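Local coordinates for protein acetylxylan esterase / glucomannan deacetylase (Cellvibrio japonicus, PDB 2W9X) that removes acetyl groups from plant cell-wall polysaccharides, hydrolysing acetylated glucomannan with a large preference over acetylated xylan, at residues B[191-196]-B[233-238]; B[145-150]-B[178-183]. All blocks are in the same frame, centred on the assembly; numbering follows the deposited sequence.

Overall arrangement
Strand 144-149 is the first strand of the parallel sheet in the SGNH (GDSL-type) hydrolase domain, running straight into the probable nucleophile Ser-151. From there the chain loops out and returns as helix 180-187, where interaction 2 closes the loop by seating the helix start on one face of that strand. The helix leads into strand 191-196, an outermost strand of the sheet, paired parallel with 144-149. A long, mostly irregular excursion follows before interaction 1 brings residues 233-238 back against 191-196, just ahead of strand 239-243 on the other side of 144-149. The contacts run in series and meet where 144-149 and 191-196 pair, Phe-147 probably hydrogen-bonding Gln-193 and Asn-195 through the backbone; Trp-235 also packs on Ile-145.

Interaction 1. Residues B[191-196]-B[233-238]; sequences DYQINA and KHWKPQ
Trp-235 lays its indole against the side chain of Gln-193, on an outermost strand of the parallel sheet of this SGNH (GDSL-type) hydrolase domain. The two side chains run past each other in opposite directions, the amide plane 5° from the ring plane. Gln-193 CG makes a CH-pi contact, 3.8 Å from the centroid of the six-membered ring of Trp-235, and the amide carries on over the five-membered ring. An extended chain beyond CG keeps the glutamine flat on this face. Two residues earlier, Asp-191 O meets the ring edge in plane, 3.7 Å from Trp-235 CH2. Tyr-192 contributes its CA; its side chain leaves on the other side of the strand and packs on Pro-182 and Ala-185 of helix 180-187.

The indole reaches the strand because Trp-235 CG stands anti to the backbone N (chi1 -176°). Glu-146 OE1, on the neighbouring strand 144-149, takes the indole N-H and so limits the turning of the ring between Gln-193 and Pro-237, while OE2 takes Asn-195 ND2. The Asp-191 carboxylate is held by Arg-141, Tyr-56 and His-31. On the face opposite Gln-193, Pro-237 CD sits 3.4 Å above the indole plane, offset toward the rim.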
# COMPACT_ATOMS: atom_id res chain seq x y z
N ASP B 191 17.21 12.22 -7.91
CA ASP B 191 18.14 12.55 -6.84
C ASP B 191 17.73 11.82 -5.57
O ASP B 191 16.55 11.47 -5.40
CB ASP B 191 18.24 14.06 -6.65
CG ASP B 191 19.12 14.71 -7.69
OD1 ASP B 191 20.29 14.29 -7.84
OD2 ASP B 191 18.63 15.64 -8.36
N TYR B 192 18.68 11.54 -4.69
CA TYR B 192 18.35 10.77 -3.50
C TYR B 192 19.07 11.24 -2.27
O TYR B 192 20.19 11.75 -2.35
CB TYR B 192 18.58 9.26 -3.69
CG TYR B 192 19.99 8.85 -4.14
CD1 TYR B 192 20.98 8.51 -3.21
CD2 TYR B 192 20.31 8.77 -5.50
CE1 TYR B 192 22.26 8.13 -3.62
CE2 TYR B 192 21.57 8.36 -5.92
CZ TYR B 192 22.54 8.05 -4.99
OH TYR B 192 23.78 7.67 -5.43
N GLN B 193 18.41 11.05 -1.13
CA GLN B 193 19.00 11.19 0.19
C GLN B 193 18.81 9.86 0.91
O GLN B 193 17.73 9.28 0.88
CB GLN B 193 18.32 12.32 0.98
CG GLN B 193 18.66 13.72 0.46
CD GLN B 193 18.36 14.81 1.49
OE1 GLN B 193 18.61 16.00 1.25
NE2 GLN B 193 17.82 14.41 2.64
N ILE B 194 19.88 9.37 1.55
CA ILE B 194 19.85 8.13 2.34
C ILE B 194 20.10 8.50 3.79
O ILE B 194 21.23 8.51 4.28
CB ILE B 194 20.89 7.07 1.85
CG1 ILE B 194 20.86 6.90 0.32
CG2 ILE B 194 20.70 5.74 2.60
CD1 ILE B 194 19.53 6.36 -0.26
N ASN B 195 19.02 8.82 4.49
CA ASN B 195 19.13 9.20 5.89
C ASN B 195 18.91 7.98 6.77
O ASN B 195 17.82 7.74 7.29
CB ASN B 195 18.16 10.34 6.18
CG ASN B 195 18.49 11.57 5.37
OD1 ASN B 195 19.67 11.92 5.21
ND2 ASN B 195 17.47 12.21 4.81
N ALA B 196 19.97 7.20 6.90
CA ALA B 196 19.96 5.96 7.64
C ALA B 196 21.19 5.90 8.53
O ALA B 196 22.21 6.48 8.22
CB ALA B 196 19.96 4.77 6.67
N LYS B 233 14.62 23.77 0.95
CA LYS B 233 13.34 24.05 0.31
C LYS B 233 13.19 23.34 -1.02
O LYS B 233 12.07 23.06 -1.46
N HIS B 234 14.32 23.05 -1.66
CA HIS B 234 14.33 22.34 -2.94
C HIS B 234 14.22 20.83 -2.77
O HIS B 234 13.94 20.13 -3.75
CB HIS B 234 15.59 22.67 -3.73
CG HIS B 234 15.84 24.14 -3.89
ND1 HIS B 234 15.08 24.94 -4.71
CD2 HIS B 234 16.78 24.95 -3.34
CE1 HIS B 234 15.53 26.18 -4.66
NE2 HIS B 234 16.57 26.21 -3.83
N TRP B 235 14.46 20.33 -1.56
CA TRP B 235 14.31 18.90 -1.28
C TRP B 235 12.89 18.58 -0.83
O TRP B 235 12.52 18.80 0.32
CB TRP B 235 15.34 18.40 -0.24
CG TRP B 235 15.23 16.91 -0.04
CD1 TRP B 235 14.78 16.25 1.08
CD2 TRP B 235 15.51 15.89 -1.01
NE1 TRP B 235 14.80 14.88 0.87
CE2 TRP B 235 15.24 14.64 -0.41
CE3 TRP B 235 15.98 15.92 -2.33
CZ2 TRP B 235 15.42 13.43 -1.08
CZ3 TRP B 235 16.16 14.71 -3.00
CH2 TRP B 235 15.88 13.49 -2.38
N LYS B 236 12.09 18.08 -1.76
CA LYS B 236 10.71 17.70 -1.47
C LYS B 236 10.42 16.39 -2.18
O LYS B 236 9.76 16.40 -3.22
CB LYS B 236 9.72 18.78 -1.94
CG LYS B 236 9.86 20.13 -1.27
CD LYS B 236 9.22 20.19 0.11
CE LYS B 236 9.97 21.18 0.99
NZ LYS B 236 9.17 21.61 2.15
N PRO B 237 10.93 15.27 -1.64
CA PRO B 237 10.79 13.97 -2.30
C PRO B 237 9.34 13.58 -2.52
O PRO B 237 8.51 13.68 -1.61
CB PRO B 237 11.50 13.00 -1.32
CG PRO B 237 11.48 13.69 -0.03
CD PRO B 237 11.65 15.14 -0.36
N GLN B 238 9.04 13.12 -3.74
CA GLN B 238 7.72 12.59 -4.05
C GLN B 238 7.52 11.24 -3.37
O GLN B 238 6.39 10.86 -3.09
CB GLN B 238 7.52 12.43 -5.56
CG GLN B 238 7.51 13.73 -6.35
CD GLN B 238 8.82 14.01 -7.04
OE1 GLN B 238 9.88 13.52 -6.62
NE2 GLN B 238 8.77 14.78 -8.11

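Interaction 2. Residues B[145-150]-B[178-183]; sequences IEFIGD and MAFGPL
Gly-181 CA sits squarely over the ring of Phe-147, 3.4 Å from its centroid and almost straight above it. This is a CH-pi contact in which the glycine backbone lies directly on the aromatic face; the closest CA atoms of the two segments, those of Phe-147 and Gly-181, are 6.1 Å apart. Gly-181 O lies above the same face, out toward the rim, 3.3 Å from Phe-147 CE2. In Phe-147, CG anti to the carbonyl carbon carries the phenyl off the strand toward the helix, and chi2 near -98° turns its face to Gly-181.

Phe-180 takes a different rotamer: its CG is wedged between its own N and carbonyl carbon (chi1 60°), which brings the end of the side chain back to the strand. Its CE1 reaches within 3.8 Å of Phe-147 CD1, the two ring planes inclined at 68° with centroids 5.9 Å apart. Here the first turn of helix 180-187 packs on strand 144-149, part of the alpha/beta architecture of the SGNH hydrolase fold, at the strand that delivers the probable nucleophile Ser-151. Leu-349 of helix 339-354 and Val-241 and Ile-194 of the flanking strands also pack around Phe-147. Phe-180 touches Asp-342 and Leu-345 of that C-terminal helix, its side chain about 9 Å from that of Ser-151.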
# COMPACT_ATOMS: atom_id res chain seq x y z
N ILE B 145 13.71 11.06 -4.37
CA ILE B 145 13.35 9.95 -3.50
C ILE B 145 14.24 9.94 -2.26
O ILE B 145 15.45 10.18 -2.34
CB ILE B 145 13.41 8.57 -4.24
CG1 ILE B 145 12.89 7.43 -3.33
CG2 ILE B 145 14.83 8.29 -4.77
CD1 ILE B 145 12.45 6.15 -4.08
N GLU B 146 13.64 9.68 -1.10
CA GLU B 146 14.37 9.64 0.15
C GLU B 146 14.24 8.28 0.81
O GLU B 146 13.13 7.73 0.89
CB GLU B 146 13.89 10.75 1.10
CG GLU B 146 14.45 10.63 2.51
CD GLU B 146 14.26 11.89 3.34
OE1 GLU B 146 13.81 12.90 2.77
OE2 GLU B 146 14.58 11.86 4.55
N PHE B 147 15.37 7.74 1.28
CA PHE B 147 15.38 6.50 2.06
C PHE B 147 15.78 6.77 3.48
O PHE B 147 16.83 7.34 3.75
CB PHE B 147 16.33 5.46 1.43
CG PHE B 147 15.83 4.92 0.12
CD1 PHE B 147 15.15 3.72 0.07
CD2 PHE B 147 15.99 5.66 -1.06
CE1 PHE B 147 14.67 3.20 -1.16
CE2 PHE B 147 15.51 5.16 -2.28
CZ PHE B 147 14.84 3.93 -2.33
N ILE B 148 14.90 6.37 4.40
CA ILE B 148 15.11 6.58 5.83
C ILE B 148 15.20 5.19 6.44
O ILE B 148 14.38 4.32 6.15
CB ILE B 148 13.95 7.37 6.49
CG1 ILE B 148 13.68 8.69 5.74
CG2 ILE B 148 14.27 7.63 7.95
CD1 ILE B 148 12.43 9.48 6.26
N GLY B 149 16.21 4.96 7.28
CA GLY B 149 16.36 3.62 7.82
C GLY B 149 17.55 3.34 8.71
O GLY B 149 18.10 4.25 9.33
N ASP B 150 17.91 2.06 8.75
CA ASP B 150 18.90 1.51 9.66
C ASP B 150 20.02 0.87 8.86
O ASP B 150 20.26 1.29 7.74
CB ASP B 150 18.24 0.51 10.64
CG ASP B 150 17.47 -0.63 9.93
OD1 ASP B 150 17.71 -0.91 8.72
OD2 ASP B 150 16.59 -1.23 10.62
N MET B 178 25.71 0.68 -3.36
CA MET B 178 25.17 -0.61 -3.81
C MET B 178 24.00 -1.14 -2.97
O MET B 178 23.42 -2.18 -3.31
CB MET B 178 26.27 -1.63 -3.95
CG MET B 178 27.14 -1.21 -5.08
SD MET B 178 28.22 -2.46 -5.55
CE MET B 178 29.26 -2.51 -4.11
N ALA B 179 23.65 -0.41 -1.92
CA ALA B 179 22.43 -0.70 -1.19
C ALA B 179 21.22 -0.38 -2.08
O ALA B 179 21.35 0.33 -3.08
CB ALA B 179 22.38 0.08 0.13
N PHE B 180 20.04 -0.87 -1.69
CA PHE B 180 18.84 -0.77 -2.53
C PHE B 180 18.35 0.65 -2.82
O PHE B 180 17.68 0.88 -3.83
CB PHE B 180 17.71 -1.65 -1.95
CG PHE B 180 17.29 -1.27 -0.54
CD1 PHE B 180 16.41 -0.19 -0.31
CD2 PHE B 180 17.75 -2.01 0.55
CE1 PHE B 180 16.01 0.16 0.99
CE2 PHE B 180 17.37 -1.67 1.85
CZ PHE B 180 16.48 -0.58 2.07
N GLY B 181 18.68 1.61 -1.95
CA GLY B 181 18.22 2.98 -2.10
C GLY B 181 18.80 3.72 -3.30
O GLY B 181 18.04 4.14 -4.19
N PRO B 182 20.12 3.91 -3.34
CA PRO B 182 20.76 4.48 -4.55
C PRO B 182 20.44 3.72 -5.83
O PRO B 182 20.21 4.36 -6.86
CB PRO B 182 22.25 4.41 -4.21
CG PRO B 182 22.27 4.60 -2.73
CD PRO B 182 21.13 3.69 -2.28
N LEU B 183 20.38 2.39 -5.78
CA LEU B 183 20.06 1.58 -6.96
C LEU B 183 18.64 1.85 -7.45
O LEU B 183 18.41 1.96 -8.65
CB LEU B 183 20.23 0.08 -6.70
CG LEU B 183 21.58 -0.53 -6.34
CD1 LEU B 183 21.39 -2.04 -6.16
CD2 LEU B 183 22.70 -0.21 -7.36